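Local coordinates for Slr0280 protein (Synechocystis sp., PDB 5H3K) that is of unknown function but carries a phosphodiester glycosidase (NAGPA) family region, consistent with an activity on phosphodiester-linked sugars, at residues Y433-S438 against D459-I464; I390-G395 against T479-N484. All coordinates share one frame; numbering follows the deposited sequence.

Contact 1: residues Y433-S438 against D459-I464; sequences YVVQNS and DGYLII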
ATOM      1  N   TYR A 433     -13.349  32.287   9.983  1.00  7.81           N
ATOM      2  CA  TYR A 433     -14.685  32.419  10.550  1.00  9.47           C
ATOM      3  C   TYR A 433     -15.026  31.108  11.223  1.00 11.22           C
ATOM      4  O   TYR A 433     -14.998  30.046  10.580  1.00  8.83           O
ATOM      5  CB  TYR A 433     -15.706  32.737   9.455  1.00  9.26           C
ATOM      6  CG  TYR A 433     -15.373  33.997   8.687  1.00 11.08           C
ATOM      7  CD1 TYR A 433     -15.992  35.205   8.989  1.00 14.50           C
ATOM      8  CD2 TYR A 433     -14.425  33.987   7.668  1.00 11.95           C
ATOM      9  CE1 TYR A 433     -15.678  36.368   8.285  1.00 14.78           C
ATOM     10  CE2 TYR A 433     -14.102  35.144   6.962  1.00 17.15           C
ATOM     11  CZ  TYR A 433     -14.733  36.327   7.275  1.00 20.62           C
ATOM     12  OH  TYR A 433     -14.413  37.462   6.563  1.00 16.75           O
ATOM     13  N   VAL A 434     -15.323  31.175  12.519  1.00  7.99           N
ATOM     14  CA  VAL A 434     -15.659  29.987  13.288  1.00  7.91           C
ATOM     15  C   VAL A 434     -17.159  29.723  13.180  1.00 12.04           C
ATOM     16  O   VAL A 434     -17.974  30.620  13.424  1.00 11.13           O
ATOM     17  CB  VAL A 434     -15.257  30.137  14.768  1.00  9.08           C
ATOM     18  CG1 VAL A 434     -15.545  28.853  15.522  1.00 10.06           C
ATOM     19  CG2 VAL A 434     -13.788  30.502  14.884  1.00 11.70           C
ATOM     20  N   VAL A 435     -17.521  28.501  12.795  1.00  5.86           N
ATOM     21  CA  VAL A 435     -18.926  28.112  12.675  1.00  7.11           C
ATOM     22  C   VAL A 435     -19.231  27.007  13.685  1.00 10.59           C
ATOM     23  O   VAL A 435     -18.504  26.013  13.776  1.00  9.03           O
ATOM     24  CB  VAL A 435     -19.270  27.651  11.238  1.00  8.28           C
ATOM     25  CG1 VAL A 435     -20.752  27.323  11.128  1.00  9.09           C
ATOM     26  CG2 VAL A 435     -18.885  28.729  10.224  1.00  7.56           C
ATOM     27  N   GLN A 436     -20.279  27.203  14.480  1.00  7.84           N
ATOM     28  CA  GLN A 436     -20.712  26.196  15.444  1.00  9.14           C
ATOM     29  C   GLN A 436     -22.203  26.032  15.313  1.00 11.76           C
ATOM     30  O   GLN A 436     -22.933  27.014  15.347  1.00 10.30           O
ATOM     31  CB  GLN A 436     -20.367  26.618  16.871  1.00 11.28           C
ATOM     32  CG  GLN A 436     -18.889  26.768  17.144  1.00 15.40           C
ATOM     33  CD  GLN A 436     -18.596  27.194  18.573  1.00 20.35           C
ATOM     34  OE1 GLN A 436     -18.327  28.369  18.846  1.00 21.56           O
ATOM     35  NE2 GLN A 436     -18.643  26.238  19.492  1.00 19.30           N
ATOM     36  N   ASN A 437     -22.654  24.798  15.125  1.00 13.54           N
ATOM     37  CA  ASN A 437     -24.076  24.520  14.961  1.00 15.11           C
ATOM     38  C   ASN A 437     -24.718  25.426  13.912  1.00 15.43           C
ATOM     39  O   ASN A 437     -25.774  26.024  14.149  1.00 15.55           O
ATOM     40  CB  ASN A 437     -24.817  24.650  16.295  1.00 16.43           C
ATOM     41  CG  ASN A 437     -26.148  23.934  16.281  1.00 25.70           C
ATOM     42  OD1 ASN A 437     -26.290  22.885  15.648  1.00 24.71           O
ATOM     43  ND2 ASN A 437     -27.141  24.503  16.961  1.00 27.18           N
ATOM     44  N   SER A 438     -24.048  25.537  12.766  1.00 10.17           N
ATOM     45  CA  SER A 438     -24.548  26.301  11.615  1.00 10.89           C
ATOM     46  C   SER A 438     -24.629  27.822  11.798  1.00 11.38           C
ATOM     47  O   SER A 438     -25.258  28.501  10.990  1.00 14.19           O
ATOM     48  CB  SER A 438     -25.904  25.767  11.136  1.00 16.21           C
ATOM     49  OG  SER A 438     -25.817  24.406  10.743  1.00 20.69           O
ATOM     50  N   ASP A 459     -18.874  20.506  16.610  1.00 16.60           N
ATOM     51  CA  ASP A 459     -20.218  20.648  16.066  1.00 19.59           C
ATOM     52  C   ASP A 459     -20.236  21.703  14.967  1.00 16.48           C
ATOM     53  O   ASP A 459     -21.269  22.316  14.702  1.00 15.08           O
ATOM     54  CB  ASP A 459     -21.204  21.043  17.170  1.00 19.44           C
ATOM     55  CG  ASP A 459     -20.831  22.355  17.845  1.00 22.36           C
ATOM     56  OD1 ASP A 459     -19.662  22.795  17.725  1.00 22.39           O
ATOM     57  OD2 ASP A 459     -21.708  22.942  18.520  1.00 25.35           O
ATOM     58  N   GLY A 460     -19.087  21.922  14.332  1.00 12.27           N
ATOM     59  CA  GLY A 460     -19.023  22.891  13.249  1.00 12.71           C
ATOM     60  C   GLY A 460     -17.821  22.740  12.340  1.00 13.75           C
ATOM     61  O   GLY A 460     -17.433  21.624  11.984  1.00 11.65           O
ATOM     62  N   TYR A 461     -17.235  23.873  11.968  1.00  9.40           N
ATOM     63  CA  TYR A 461     -16.135  23.923  11.007  1.00  8.39           C
ATOM     64  C   TYR A 461     -15.553  25.320  10.935  1.00  9.28           C
ATOM     65  O   TYR A 461     -16.079  26.256  11.543  1.00  7.34           O
ATOM     66  CB  TYR A 461     -16.611  23.493   9.608  1.00  5.54           C
ATOM     67  CG  TYR A 461     -17.790  24.278   9.061  1.00  8.08           C
ATOM     68  CD1 TYR A 461     -17.598  25.408   8.268  1.00  5.80           C
ATOM     69  CD2 TYR A 461     -19.092  23.867   9.312  1.00  8.37           C
ATOM     70  CE1 TYR A 461     -18.676  26.115   7.751  1.00  8.00           C
ATOM     71  CE2 TYR A 461     -20.172  24.566   8.803  1.00  8.71           C
ATOM     72  CZ  TYR A 461     -19.960  25.687   8.028  1.00  9.23           C
ATOM     73  OH  TYR A 461     -21.052  26.373   7.538  1.00 10.68           O
ATOM     74  N   LEU A 462     -14.462  25.460  10.188  1.00  6.08           N
ATOM     75  CA  LEU A 462     -13.852  26.764   9.980  1.00  6.89           C
ATOM     76  C   LEU A 462     -13.971  27.135   8.515  1.00  6.95           C
ATOM     77  O   LEU A 462     -13.840  26.271   7.632  1.00  7.62           O
ATOM     78  CB  LEU A 462     -12.379  26.744  10.380  1.00  6.52           C
ATOM     79  CG  LEU A 462     -12.061  26.350  11.818  1.00  9.72           C
ATOM     80  CD1 LEU A 462     -10.547  26.414  12.062  1.00  9.36           C
ATOM     81  CD2 LEU A 462     -12.804  27.291  12.781  1.00  8.75           C
ATOM     82  N   ILE A 463     -14.262  28.406   8.252  1.00  5.72           N
ATOM     83  CA  ILE A 463     -14.124  28.947   6.914  1.00  6.54           C
ATOM     84  C   ILE A 463     -12.842  29.768   6.896  1.00  8.93           C
ATOM     85  O   ILE A 463     -12.629  30.636   7.758  1.00  7.82           O
ATOM     86  CB  ILE A 463     -15.311  29.830   6.522  1.00  7.16           C
ATOM     87  CG1 ILE A 463     -16.596  28.999   6.466  1.00  7.96           C
ATOM     88  CG2 ILE A 463     -15.027  30.497   5.182  1.00  8.00           C
ATOM     89  CD1 ILE A 463     -17.904  29.842   6.452  1.00  7.87           C
ATOM     90  N   ILE A 464     -11.977  29.472   5.932  1.00  9.54           N
ATOM     91  CA  ILE A 464     -10.694  30.156   5.795  1.00  8.99           C
ATOM     92  C   ILE A 464     -10.702  30.992   4.518  1.00 13.29           C
ATOM     93  O   ILE A 464     -10.951  30.476   3.421  1.00  9.96           O
ATOM     94  CB  ILE A 464      -9.511  29.158   5.741  1.00  9.84           C
ATOM     95  CG1 ILE A 464      -9.374  28.402   7.068  1.00  9.19           C
ATOM     96  CG2 ILE A 464      -8.213  29.879   5.411  1.00 11.51           C
ATOM     97  CD1 ILE A 464      -9.128  29.291   8.263  1.00 12.75           C
TER
HETATM   98  O   HOH W   1     -22.251  23.421  12.000  1.00 16.45           O

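Contact 2: residues I390-G395 against T479-N484; sequences ITTGSG and TTLNVN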
ATOM      1  N   ILE A 390     -21.954  27.981   0.084  1.00 11.09           N
ATOM      2  CA  ILE A 390     -22.326  28.373   1.431  1.00 12.88           C
ATOM      3  C   ILE A 390     -23.377  29.469   1.306  1.00 13.91           C
ATOM      4  O   ILE A 390     -23.110  30.508   0.702  1.00 13.63           O
ATOM      5  CB  ILE A 390     -21.124  28.931   2.197  1.00 11.97           C
ATOM      6  CG1 ILE A 390     -19.977  27.915   2.214  1.00 12.09           C
ATOM      7  CG2 ILE A 390     -21.525  29.330   3.625  1.00 14.65           C
ATOM      8  CD1 ILE A 390     -18.741  28.408   2.968  1.00 12.30           C
ATOM      9  N   THR A 391     -24.561  29.220   1.867  1.00 13.11           N
ATOM     10  CA  THR A 391     -25.692  30.144   1.782  1.00 14.09           C
ATOM     11  C   THR A 391     -26.019  30.665   3.180  1.00 12.85           C
ATOM     12  O   THR A 391     -26.223  29.881   4.108  1.00 14.70           O
ATOM     13  CB  THR A 391     -26.942  29.450   1.201  1.00 18.69           C
ATOM     14  OG1 THR A 391     -26.672  29.011  -0.133  1.00 20.80           O
ATOM     15  CG2 THR A 391     -28.139  30.409   1.168  1.00 15.90           C
ATOM     16  N   THR A 392     -26.055  31.985   3.326  1.00 17.03           N
ATOM     17  CA  THR A 392     -26.310  32.618   4.623  1.00 14.57           C
ATOM     18  C   THR A 392     -27.800  32.788   4.890  1.00 16.00           C
ATOM     19  O   THR A 392     -28.640  32.516   4.026  1.00 15.34           O
ATOM     20  CB  THR A 392     -25.689  34.016   4.715  1.00 15.11           C
ATOM     21  OG1 THR A 392     -26.471  34.925   3.931  1.00 15.23           O
ATOM     22  CG2 THR A 392     -24.246  34.028   4.228  1.00 15.48           C
ATOM     23  N   GLY A 393     -28.122  33.271   6.090  1.00 12.49           N
ATOM     24  CA  GLY A 393     -29.503  33.452   6.492  1.00 16.27           C
ATOM     25  C   GLY A 393     -30.207  34.581   5.764  1.00 14.78           C
ATOM     26  O   GLY A 393     -31.414  34.781   5.937  1.00 18.01           O
ATOM     27  N   SER A 394     -29.468  35.334   4.959  1.00 14.85           N
ATOM     28  CA  SER A 394     -30.102  36.359   4.131  1.00 18.80           C
ATOM     29  C   SER A 394     -30.291  35.845   2.706  1.00 23.61           C
ATOM     30  O   SER A 394     -31.071  36.398   1.929  1.00 23.69           O
ATOM     31  CB  SER A 394     -29.284  37.649   4.117  1.00 16.04           C
ATOM     32  OG  SER A 394     -28.067  37.478   3.415  1.00 22.99           O
ATOM     33  N   GLY A 395     -29.570  34.783   2.359  1.00 21.62           N
ATOM     34  CA  GLY A 395     -29.675  34.219   1.026  1.00 20.56           C
ATOM     35  C   GLY A 395     -28.433  34.427   0.179  1.00 19.11           C
ATOM     36  O   GLY A 395     -28.330  33.856  -0.911  1.00 25.37           O
ATOM     37  N   THR A 479     -24.755  34.952  12.049  1.00  8.35           N
ATOM     38  CA  THR A 479     -25.304  34.525  10.756  1.00 11.63           C
ATOM     39  C   THR A 479     -25.462  32.997  10.692  1.00 11.38           C
ATOM     40  O   THR A 479     -24.561  32.246  11.106  1.00 11.03           O
ATOM     41  CB  THR A 479     -24.419  35.009   9.575  1.00 12.38           C
ATOM     42  OG1 THR A 479     -24.235  36.425   9.679  1.00 13.34           O
ATOM     43  CG2 THR A 479     -25.076  34.699   8.235  1.00 13.72           C
ATOM     44  N   THR A 480     -26.609  32.550  10.187  1.00  9.37           N
ATOM     45  CA  THR A 480     -26.890  31.126   9.986  1.00 13.15           C
ATOM     46  C   THR A 480     -26.379  30.691   8.604  1.00 13.36           C
ATOM     47  O   THR A 480     -26.501  31.444   7.644  1.00  9.78           O
ATOM     48  CB  THR A 480     -28.406  30.854  10.119  1.00 16.76           C
ATOM     49  OG1 THR A 480     -28.782  30.973  11.499  1.00 20.11           O
ATOM     50  CG2 THR A 480     -28.762  29.454   9.648  1.00 20.15           C
ATOM     51  N   LEU A 481     -25.788  29.494   8.508  1.00 11.37           N
ATOM     52  CA  LEU A 481     -25.200  29.037   7.243  1.00 11.17           C
ATOM     53  C   LEU A 481     -25.680  27.650   6.851  1.00 10.97           C
ATOM     54  O   LEU A 481     -25.856  26.770   7.700  1.00 12.01           O
ATOM     55  CB  LEU A 481     -23.666  29.024   7.310  1.00 11.58           C
ATOM     56  CG  LEU A 481     -22.918  30.311   7.637  1.00 12.53           C
ATOM     57  CD1 LEU A 481     -21.431  30.020   7.787  1.00 10.95           C
ATOM     58  CD2 LEU A 481     -23.138  31.353   6.555  1.00 14.90           C
ATOM     59  N   ASN A 482     -25.897  27.464   5.556  1.00 12.04           N
ATOM     60  CA  ASN A 482     -26.076  26.136   4.994  1.00 13.61           C
ATOM     61  C   ASN A 482     -24.958  25.864   3.998  1.00 12.77           C
ATOM     62  O   ASN A 482     -24.605  26.734   3.209  1.00 13.13           O
ATOM     63  CB  ASN A 482     -27.433  26.015   4.297  1.00 16.85           C
ATOM     64  CG  ASN A 482     -27.528  24.779   3.427  1.00 25.06           C
ATOM     65  OD1 ASN A 482     -27.411  24.857   2.202  1.00 25.49           O
ATOM     66  ND2 ASN A 482     -27.726  23.620   4.060  1.00 28.42           N
ATOM     67  N   VAL A 483     -24.391  24.660   4.044  1.00 14.48           N
ATOM     68  CA  VAL A 483     -23.358  24.276   3.081  1.00 11.88           C
ATOM     69  C   VAL A 483     -23.897  23.148   2.209  1.00 13.94           C
ATOM     70  O   VAL A 483     -24.423  22.154   2.717  1.00 14.89           O
ATOM     71  CB  VAL A 483     -22.073  23.811   3.785  1.00 11.66           C
ATOM     72  CG1 VAL A 483     -20.997  23.457   2.758  1.00 11.24           C
ATOM     73  CG2 VAL A 483     -21.559  24.896   4.718  1.00 12.51           C
ATOM     74  N   ASN A 484     -23.772  23.305   0.899  1.00 12.97           N
ATOM     75  CA  ASN A 484     -24.255  22.301  -0.036  1.00 19.90           C
ATOM     76  C   ASN A 484     -23.142  21.974  -1.037  1.00 15.60           C
ATOM     77  O   ASN A 484     -22.694  22.845  -1.786  1.00 14.17           O
ATOM     78  CB  ASN A 484     -25.517  22.821  -0.745  1.00 23.98           C
ATOM     79  CG  ASN A 484     -26.215  21.753  -1.585  1.00 33.15           C
ATOM     80  OD1 ASN A 484     -25.916  21.584  -2.769  1.00 32.06           O
ATOM     81  ND2 ASN A 484     -27.167  21.046  -0.976  1.00 30.16           N
TER
HETATM   82  O   HOH W   2     -25.895  26.252   0.441  1.00 19.01           O

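Contact 1: residues Y433-S438 against D459-I464
One face of the Tyr461 ring is taken by Val435, whose CB sits 3.8 Å from the ring centroid and only 11° off the ring normal, a CH-pi contact. Its two methyls spread over the same face: CG1 is 3.6 Å from Tyr461 CZ, while CG2 reaches toward CE1. Ile463 CG1, from the same strand as the tyrosine, lies at the ring's edge, and Arg414 makes a cation-pi contact with the ring. The Tyr433 ring is met differently, at its edge and in plane, by the carbonyl O of Ile463, 3.8 Å from Tyr433 CD2. Tyr461 reaches Val435 because its CG stands between backbone N and carbonyl carbon (chi1 55°), swinging the ring over the neighbouring strand. Cut back to an alanine, this position would probably leave Val435 without the ring under its methyls and Arg414 without its aromatic partner. The backbones form an antiparallel ladder within a mixed beta sheet: Tyr433 and Ile463 exchange two N-H...O bonds, as do Val435 and Tyr461. Val435 N donates to Tyr461 O at 2.9 Å, and Tyr461 N returns a bond to Val435 O at 3.1 Å. Gly460 lets the strands close to 4.3 Å between its CA and that of Gln436; a CB would collide with Val435 O. On the sheet face opposite Tyr461, Val434 CG2 packs alongside Leu462 CD2 at 4.0 Å. Beyond the ladder, Asp459 O accepts from Asn437 N at 2.9 Å and from a water that also takes the N-H of Ser438.

Contact 2: residues I390-G395 against T479-N484
Ile390 with Val483 and Thr391 with Asn482 form an antiparallel strand pairing in a mixed beta sheet, beside the type I turn Thr392-Gly395 of the beta hairpin formed by strands 379-392 and 397-403. Thr391 and Asn482 are the hydrogen-bonded pair: Thr391 N donates to Asn482 O and Asn482 N to Thr391 O, each at 2.8 Å. Each of the same two carbonyls also receives a CA-H...O contact, Asn482 O from Ile390 and Thr391 O from Leu481. Ile390 and Val483 are the non-hydrogen-bonded pair. On the face carrying Ile390, Leu481 and Val483, the CD2 methyl of Leu481 fits between two side chains of the other strand, 3.9 Å from Ile390 CG2 and 3.7 Å from Thr392 CG2. The first torsion of Leu481 (chi1 -58°) puts CG beside the backbone N, and CD2, the branch off the extended line to CD1, turns to Ile390 and Thr392. Ile390 also meets Val483, more loosely, with CG1 of the isoleucine 4.2 Å from CG2 of the valine. Tyr461 and Ile463 of strand 460-466 pack against this face. On the other face a water bridges Thr391 OG1 and Asn482 OD1, 2.9 Å and 2.7 Å away respectively. At the turn end, Thr479 CG2 presses on Thr392 CB at 3.6 Å, while the Thr479 hydroxyl is bonded to Ala476 O. Thr392 OG1 lies between its own backbone N and carbonyl carbon (chi1 74°), where it accepts from Ser394 N at 3.2 Å, an ST turn, and weakly from Gly395 N.

How the contacts relate
The two contacts lie in the same mixed sheet, their centres 12 Å apart and far out on one side of the chain's centre. Along the sequence, residues 390-395 come first, then 433-438, 459-464 and 479-484, so contact 2 closes an 83-residue excursion of the chain that contains both segments of contact 1. Strands 460-466 and 481-488 are consecutive in the chain. The contacts meet directly: Ser438 O and Leu481 N, 2.7 Å apart, probably form a hydrogen bond, and Leu481 CD1 packs on Val435 CG2. Tyr461 OH also comes against Val483 CG2. Leu481 therefore takes part in both regions, and apolar side chains of the two pairings face each other within the curled sheet.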